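Local coordinates for protein putative amidohydrolase (Unidentified, PDB 3MKV) that acts as a zinc-dependent prolidase of the amidohydrolase superfamily, probably cleaving dipeptides that carry proline at their C-terminal end, at residues A[64-69]-A[105-110]; A[68-73]-A[330-335]. All coordinates share one frame; numbering follows the deposited sequence.

Contact 1: A[64-69]-A[105-110]; sequences LHVHVV and VRDAGG. With ZN (zinc ion), chain I.
The Ala108 methyl lies over the face of the His65 ring, CB 3.3 Å from the ring centroid and almost on its normal, a CH-pi contact. His65 binds zinc through NE2, while Glu253 accepts from its ND1. His67 NE2 holds the same zinc at 2.1 Å; its ND1 donates to a lone pair of Gly109 O at 2.8 Å, close to the ring plane, so bonds on both ring nitrogens fix its rotation. Beneath the metal two parallel strands pair tightly, with Val66 N to Arg106 O at 3.1 Å and Ala108 N to Val66 O at 2.8 Å. A bend at chi3 (63°) turns the Arg106 guanidinium edge-on to Leu64 O, reached by NE at 2.7 Å and more weakly by NH2, which also pairs with Glu253. Asp107 OD2 takes Val68 N across at 2.9 Å; OD1 accepts Gly109 N of its own segment in an Asx turn. The packing slackens where a water joins Val69 N, Asp107 OD2 and Gly109 O and Val69 CG2 stays 4.2 Å from CA of the partly exposed Gly110. Two histidines separated by one residue, at the C-terminal end of a barrel strand, form the His-x-His metal motif of amidohydrolase TIM barrels.

Contact 2: A[68-73]-A[330-335]; sequences VVAIEF and EAQRLQ
Gln332 reaches across to the 68-73 loop with its amide nitrogen, NE2 donating to Ala70 O at 3.1 Å with an N-H...O angle of 155°. The oxygen lies in the plane of the glutamine amide, yet the donor stands well above the Ala70 carbonyl plane rather than on a lone pair. NE2 also hydrogen-bonds His67 O, so one amide group grips two backbone carbonyls of the same loop. The side chain gets there by leaving beside its backbone N and then bending at chi2 (-129°). At the other end of the contact Phe73 offers its edge to Glu330: OE1 lies near the ring plane, 3.4 Å from Phe73 CD1, and ring and carboxylate are only 17° from parallel. Phe73 CZ packs on Ala331 CB at 3.7 Å.

Further out, an inverse gamma turn centred on Ala70 shapes the loop, and a backbone bond to Gly329 adds a second tie to the 330-335 side. There a 3-10 turn, with Leu334 N bonded to Ala331 O at 2.7 Å, presents Ala331 and Gln332. Ile93 and Met97 of helix 83-99 line the Gln332 chain; Leu283 and Tyr290 flank Phe73. Glu72 turns elsewhere, to Arg77 and Arg89.

The polar chemistry is that of a neutral amide donor serving main-chain acceptors, Ala70 O across the contact and His67 O just before segment 68-73, with a carboxylate oxygen beside ring hydrogens as a probably mild electrostatic attraction. Because one of those acceptors comes from the zinc ligand His67, Gln332 probably belongs to the second shell of the metal site, steadying the backbone that carries the ligand.

How the contacts relate
Both contacts are largely buried and start from the same stretch of chain, sharing Val68 and Val69, with centres about 11 Å apart. Contact 1 sits deeper, its centre about 6 Å from that of the chain against about 13 Å for contact 2, and buries more than twice the area. It joins neighbouring strands of the barrel through regular backbone pairing, charged side chains and metal ligation. Contact 2 joins the loop after strand 65-66 to a 3-10 turn between helices 307-317 and 337-343, distant in sequence, through a single direct side-chain hydrogen bond and aromatic packing. They also meet directly where Val66 CG1 of the strand packs 3.8 Å from Gln335 NE2.

Contact 1: A[64-69]-A[105-110]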
ATOM      1  N   LEU A  64      32.558  26.722   4.843  1.00 52.93           N
ATOM      2  CA  LEU A  64      32.378  25.403   4.240  1.00 49.03           C
ATOM      3  C   LEU A  64      31.372  24.536   4.975  1.00 47.63           C
ATOM      4  O   LEU A  64      31.109  23.403   4.569  1.00 50.95           O
ATOM      5  CB  LEU A  64      33.716  24.665   4.154  1.00 50.33           C
ATOM      6  CG  LEU A  64      34.695  25.054   3.050  1.00 50.62           C
ATOM      7  CD1 LEU A  64      35.941  24.153   3.099  1.00 31.42           C
ATOM      8  CD2 LEU A  64      34.013  24.968   1.685  1.00 45.70           C
ATOM      9  N   HIS A  65      30.805  25.054   6.055  1.00 46.56           N
ATOM     10  CA  HIS A  65      29.861  24.260   6.838  1.00 46.15           C
ATOM     11  C   HIS A  65      28.817  25.112   7.547  1.00 46.51           C
ATOM     12  O   HIS A  65      28.975  25.479   8.698  1.00 53.79           O
ATOM     13  CB  HIS A  65      30.594  23.365   7.849  1.00 42.19           C
ATOM     14  CG  HIS A  65      29.759  22.239   8.367  1.00 42.39           C
ATOM     15  ND1 HIS A  65      30.117  20.916   8.219  1.00 49.40           N
ATOM     16  CD2 HIS A  65      28.570  22.235   9.014  1.00 44.44           C
ATOM     17  CE1 HIS A  65      29.186  20.147   8.755  1.00 43.87           C
ATOM     18  NE2 HIS A  65      28.235  20.924   9.242  1.00 37.31           N
ATOM     19  N   VAL A  66      27.737  25.419   6.852  1.00 50.80           N
ATOM     20  CA  VAL A  66      26.626  26.107   7.484  1.00 47.84           C
ATOM     21  C   VAL A  66      25.357  25.296   7.287  1.00 46.15           C
ATOM     22  O   VAL A  66      25.294  24.407   6.440  1.00 45.25           O
ATOM     23  CB  VAL A  66      26.422  27.553   6.911  1.00 47.67           C
ATOM     24  CG1 VAL A  66      27.677  28.382   7.086  1.00 40.09           C
ATOM     25  CG2 VAL A  66      26.041  27.504   5.445  1.00 42.18           C
ATOM     26  N   HIS A  67      24.354  25.604   8.096  1.00 46.98           N
ATOM     27  CA  HIS A  67      22.999  25.136   7.861  1.00 44.69           C
ATOM     28  C   HIS A  67      22.071  26.340   7.823  1.00 45.63           C
ATOM     29  O   HIS A  67      21.746  26.932   8.843  1.00 44.98           O
ATOM     30  CB  HIS A  67      22.575  24.145   8.938  1.00 40.03           C
ATOM     31  CG  HIS A  67      23.446  22.931   8.997  1.00 44.77           C
ATOM     32  ND1 HIS A  67      23.350  21.903   8.085  1.00 43.90           N
ATOM     33  CD2 HIS A  67      24.439  22.584   9.850  1.00 53.17           C
ATOM     34  CE1 HIS A  67      24.240  20.973   8.376  1.00 45.37           C
ATOM     35  NE2 HIS A  67      24.919  21.365   9.440  1.00 54.39           N
ATOM     36  N   VAL A  68      21.653  26.718   6.630  1.00 50.32           N
ATOM     37  CA  VAL A  68      20.842  27.909   6.505  1.00 52.95           C
ATOM     38  C   VAL A  68      19.464  27.729   7.136  1.00 50.53           C
ATOM     39  O   VAL A  68      18.891  28.685   7.658  1.00 48.10           O
ATOM     40  CB  VAL A  68      20.756  28.389   5.041  1.00 57.47           C
ATOM     41  CG1 VAL A  68      19.520  29.245   4.830  1.00 61.43           C
ATOM     42  CG2 VAL A  68      22.029  29.156   4.673  1.00 51.10           C
ATOM     43  N   VAL A  69      18.934  26.509   7.118  1.00 50.75           N
ATOM     44  CA  VAL A  69      17.591  26.310   7.656  1.00 50.46           C
ATOM     45  C   VAL A  69      17.591  25.809   9.081  1.00 49.74           C
ATOM     46  O   VAL A  69      16.544  25.446   9.604  1.00 50.65           O
ATOM     47  CB  VAL A  69      16.697  25.388   6.778  1.00 49.43           C
ATOM     48  CG1 VAL A  69      16.851  25.757   5.310  1.00 50.04           C
ATOM     49  CG2 VAL A  69      17.002  23.915   7.030  1.00 38.67           C
ATOM     50  N   VAL A 105      29.101  30.196   0.701  1.00 45.86           N
ATOM     51  CA  VAL A 105      29.032  29.179   1.742  1.00 46.68           C
ATOM     52  C   VAL A 105      28.720  27.791   1.187  1.00 48.81           C
ATOM     53  O   VAL A 105      28.055  27.647   0.154  1.00 46.15           O
ATOM     54  CB  VAL A 105      28.010  29.536   2.823  1.00 48.90           C
ATOM     55  CG1 VAL A 105      28.482  30.765   3.619  1.00 41.58           C
ATOM     56  CG2 VAL A 105      26.616  29.751   2.192  1.00 51.18           C
ATOM     57  N   ARG A 106      29.218  26.769   1.875  1.00 51.39           N
ATOM     58  CA  ARG A 106      28.826  25.402   1.569  1.00 46.36           C
ATOM     59  C   ARG A 106      27.851  24.971   2.637  1.00 49.80           C
ATOM     60  O   ARG A 106      28.188  24.927   3.827  1.00 47.00           O
ATOM     61  CB  ARG A 106      30.029  24.461   1.534  1.00 48.14           C
ATOM     62  CG  ARG A 106      29.719  23.089   0.950  1.00 38.70           C
ATOM     63  CD  ARG A 106      30.945  22.208   0.959  1.00 43.25           C
ATOM     64  NE  ARG A 106      31.402  21.944   2.323  1.00 42.92           N
ATOM     65  CZ  ARG A 106      32.276  20.999   2.638  1.00 42.53           C
ATOM     66  NH1 ARG A 106      32.767  20.224   1.686  1.00 44.12           N
ATOM     67  NH2 ARG A 106      32.650  20.823   3.899  1.00 47.03           N
ATOM     68  N   ASP A 107      26.625  24.680   2.217  1.00 53.62           N
ATOM     69  CA  ASP A 107      25.621  24.235   3.162  1.00 53.20           C
ATOM     70  C   ASP A 107      25.729  22.725   3.345  1.00 51.54           C
ATOM     71  O   ASP A 107      25.723  21.962   2.374  1.00 49.56           O
ATOM     72  CB  ASP A 107      24.216  24.661   2.738  1.00 51.34           C
ATOM     73  CG  ASP A 107      23.169  24.261   3.753  1.00 57.52           C
ATOM     74  OD1 ASP A 107      22.822  23.063   3.816  1.00 67.22           O
ATOM     75  OD2 ASP A 107      22.698  25.137   4.498  1.00 61.51           O
ATOM     76  N   ALA A 108      25.841  22.310   4.601  1.00 49.32           N
ATOM     77  CA  ALA A 108      26.180  20.942   4.932  1.00 49.55           C
ATOM     78  C   ALA A 108      24.952  20.056   5.137  1.00 53.07           C
ATOM     79  O   ALA A 108      25.080  18.882   5.460  1.00 57.96           O
ATOM     80  CB  ALA A 108      27.080  20.920   6.165  1.00 51.95           C
ATOM     81  N   GLY A 109      23.762  20.611   4.940  1.00 52.47           N
ATOM     82  CA  GLY A 109      22.551  19.832   5.070  1.00 49.60           C
ATOM     83  C   GLY A 109      21.333  20.692   5.327  1.00 56.48           C
ATOM     84  O   GLY A 109      21.310  21.500   6.269  1.00 52.41           O
ATOM     85  N   GLY A 110      20.318  20.512   4.484  1.00 51.48           N
ATOM     86  CA  GLY A 110      19.091  21.279   4.584  1.00 50.21           C
ATOM     87  C   GLY A 110      18.822  21.995   3.289  1.00 53.76           C
ATOM     88  O   GLY A 110      18.240  21.422   2.372  1.00 52.19           O
TER
HETATM   89 ZN    ZN I 425      26.578  20.548  10.389  1.00 59.68          ZN
HETATM   90  O   HOH W   1      20.494  24.119   5.590  1.00 62.07           O

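Contact 2: A[68-73]-A[330-335]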
ATOM      1  N   VAL A  68      21.653  26.718   6.630  1.00 50.32           N
ATOM      2  CA  VAL A  68      20.842  27.909   6.505  1.00 52.95           C
ATOM      3  C   VAL A  68      19.464  27.729   7.136  1.00 50.53           C
ATOM      4  O   VAL A  68      18.891  28.685   7.658  1.00 48.10           O
ATOM      5  CB  VAL A  68      20.756  28.389   5.041  1.00 57.47           C
ATOM      6  CG1 VAL A  68      19.520  29.245   4.830  1.00 61.43           C
ATOM      7  CG2 VAL A  68      22.029  29.156   4.673  1.00 51.10           C
ATOM      8  N   VAL A  69      18.934  26.509   7.118  1.00 50.75           N
ATOM      9  CA  VAL A  69      17.591  26.310   7.656  1.00 50.46           C
ATOM     10  C   VAL A  69      17.591  25.809   9.081  1.00 49.74           C
ATOM     11  O   VAL A  69      16.544  25.446   9.604  1.00 50.65           O
ATOM     12  CB  VAL A  69      16.697  25.388   6.778  1.00 49.43           C
ATOM     13  CG1 VAL A  69      16.851  25.757   5.310  1.00 50.04           C
ATOM     14  CG2 VAL A  69      17.002  23.915   7.030  1.00 38.67           C
ATOM     15  N   ALA A  70      18.765  25.792   9.710  1.00 54.19           N
ATOM     16  CA  ALA A  70      18.850  25.482  11.136  1.00 52.37           C
ATOM     17  C   ALA A  70      18.451  26.721  11.909  1.00 53.97           C
ATOM     18  O   ALA A  70      19.290  27.378  12.522  1.00 55.19           O
ATOM     19  CB  ALA A  70      20.241  25.055  11.507  1.00 51.96           C
ATOM     20  N   ILE A  71      17.157  27.030  11.865  1.00 54.66           N
ATOM     21  CA  ILE A  71      16.626  28.278  12.405  1.00 53.23           C
ATOM     22  C   ILE A  71      16.438  28.229  13.917  1.00 54.04           C
ATOM     23  O   ILE A  71      16.140  29.252  14.541  1.00 53.74           O
ATOM     24  CB  ILE A  71      15.282  28.670  11.743  1.00 52.70           C
ATOM     25  CG1 ILE A  71      14.214  27.601  11.998  1.00 51.29           C
ATOM     26  CG2 ILE A  71      15.450  28.900  10.247  1.00 43.03           C
ATOM     27  CD1 ILE A  71      12.804  28.055  11.610  1.00 53.33           C
ATOM     28  N   GLU A  72      16.598  27.043  14.502  1.00 51.49           N
ATOM     29  CA  GLU A  72      16.691  26.926  15.956  1.00 58.63           C
ATOM     30  C   GLU A  72      17.548  25.751  16.411  1.00 57.77           C
ATOM     31  O   GLU A  72      17.951  24.921  15.598  1.00 54.97           O
ATOM     32  CB  GLU A  72      15.314  26.910  16.640  1.00 59.20           C
ATOM     33  CG  GLU A  72      14.112  26.678  15.738  1.00 69.69           C
ATOM     34  CD  GLU A  72      12.816  26.535  16.536  1.00 75.43           C
ATOM     35  OE1 GLU A  72      11.797  27.175  16.176  1.00 77.48           O
ATOM     36  OE2 GLU A  72      12.827  25.784  17.540  1.00 90.94           O
ATOM     37  N   PHE A  73      17.830  25.701  17.714  1.00 58.78           N
ATOM     38  CA  PHE A  73      18.645  24.638  18.315  1.00 62.14           C
ATOM     39  C   PHE A  73      18.004  23.237  18.275  1.00 61.87           C
ATOM     40  O   PHE A  73      18.709  22.230  18.283  1.00 63.37           O
ATOM     41  CB  PHE A  73      19.008  24.990  19.766  1.00 66.91           C
ATOM     42  CG  PHE A  73      20.114  26.014  19.895  1.00 75.13           C
ATOM     43  CD1 PHE A  73      19.822  27.363  20.063  1.00 78.90           C
ATOM     44  CD2 PHE A  73      21.451  25.626  19.855  1.00 79.04           C
ATOM     45  CE1 PHE A  73      20.840  28.303  20.183  1.00 74.01           C
ATOM     46  CE2 PHE A  73      22.476  26.565  19.975  1.00 73.92           C
ATOM     47  CZ  PHE A  73      22.165  27.900  20.142  1.00 69.18           C
ATOM     48  N   GLU A 330      19.890  30.947  17.181  1.00 62.85           N
ATOM     49  CA  GLU A 330      20.337  32.241  17.640  1.00 63.54           C
ATOM     50  C   GLU A 330      21.830  32.418  17.498  1.00 60.04           C
ATOM     51  O   GLU A 330      22.312  33.510  17.273  1.00 64.29           O
ATOM     52  CB  GLU A 330      19.932  32.428  19.095  1.00 63.59           C
ATOM     53  CG  GLU A 330      18.445  32.621  19.322  1.00 79.47           C
ATOM     54  CD  GLU A 330      17.644  31.321  19.419  1.00 89.42           C
ATOM     55  OE1 GLU A 330      18.169  30.229  19.128  1.00 77.70           O
ATOM     56  OE2 GLU A 330      16.461  31.406  19.797  1.00 92.99           O
ATOM     57  N   ALA A 331      22.547  31.327  17.694  1.00 55.19           N
ATOM     58  CA  ALA A 331      24.010  31.298  17.713  1.00 51.74           C
ATOM     59  C   ALA A 331      24.633  31.567  16.350  1.00 54.79           C
ATOM     60  O   ALA A 331      25.810  31.933  16.255  1.00 56.89           O
ATOM     61  CB  ALA A 331      24.490  29.976  18.232  1.00 53.56           C
ATOM     62  N   GLN A 332      23.856  31.356  15.292  1.00 53.21           N
ATOM     63  CA  GLN A 332      24.317  31.671  13.954  1.00 51.60           C
ATOM     64  C   GLN A 332      24.985  33.038  13.915  1.00 50.83           C
ATOM     65  O   GLN A 332      25.811  33.306  13.046  1.00 55.45           O
ATOM     66  CB  GLN A 332      23.161  31.636  12.954  1.00 49.60           C
ATOM     67  CG  GLN A 332      22.556  30.258  12.771  1.00 60.26           C
ATOM     68  CD  GLN A 332      22.460  29.844  11.311  1.00 60.38           C
ATOM     69  OE1 GLN A 332      23.197  30.348  10.465  1.00 69.31           O
ATOM     70  NE2 GLN A 332      21.563  28.907  11.014  1.00 57.91           N
ATOM     71  N   ARG A 333      24.630  33.912  14.849  1.00 50.67           N
ATOM     72  CA  ARG A 333      25.183  35.266  14.826  1.00 56.58           C
ATOM     73  C   ARG A 333      26.692  35.293  15.115  1.00 55.09           C
ATOM     74  O   ARG A 333      27.364  36.300  14.855  1.00 49.15           O
ATOM     75  CB  ARG A 333      24.461  36.153  15.829  1.00 59.14           C
ATOM     76  CG  ARG A 333      25.286  36.442  17.064  1.00 65.87           C
ATOM     77  CD  ARG A 333      24.913  35.558  18.226  1.00 73.80           C
ATOM     78  NE  ARG A 333      23.980  36.234  19.119  1.00 75.13           N
ATOM     79  CZ  ARG A 333      23.910  36.021  20.431  1.00 81.83           C
ATOM     80  NH1 ARG A 333      24.728  35.152  21.016  1.00 69.08           N
ATOM     81  NH2 ARG A 333      23.022  36.688  21.160  1.00 88.57           N
ATOM     82  N   LEU A 334      27.208  34.172  15.631  1.00 53.29           N
ATOM     83  CA  LEU A 334      28.579  34.070  16.135  1.00 53.98           C
ATOM     84  C   LEU A 334      29.585  33.604  15.091  1.00 51.94           C
ATOM     85  O   LEU A 334      30.776  33.492  15.368  1.00 54.03           O
ATOM     86  CB  LEU A 334      28.636  33.129  17.351  1.00 52.58           C
ATOM     87  CG  LEU A 334      27.929  33.621  18.620  1.00 54.21           C
ATOM     88  CD1 LEU A 334      27.647  32.474  19.573  1.00 47.90           C
ATOM     89  CD2 LEU A 334      28.751  34.714  19.316  1.00 55.12           C
ATOM     90  N   GLN A 335      29.103  33.337  13.889  1.00 52.52           N
ATOM     91  CA  GLN A 335      29.958  32.863  12.806  1.00 53.08           C
ATOM     92  C   GLN A 335      31.381  33.457  12.802  1.00 52.52           C
ATOM     93  O   GLN A 335      32.370  32.725  12.785  1.00 54.43           O
ATOM     94  CB  GLN A 335      29.270  33.139  11.473  1.00 54.87           C
ATOM     95  CG  GLN A 335      29.848  32.402  10.293  1.00 45.69           C
ATOM     96  CD  GLN A 335      29.018  32.643   9.052  1.00 49.24           C
ATOM     97  OE1 GLN A 335      28.313  33.646   8.959  1.00 49.43           O
ATOM     98  NE2 GLN A 335      29.086  31.723   8.095  1.00 49.32           N
TER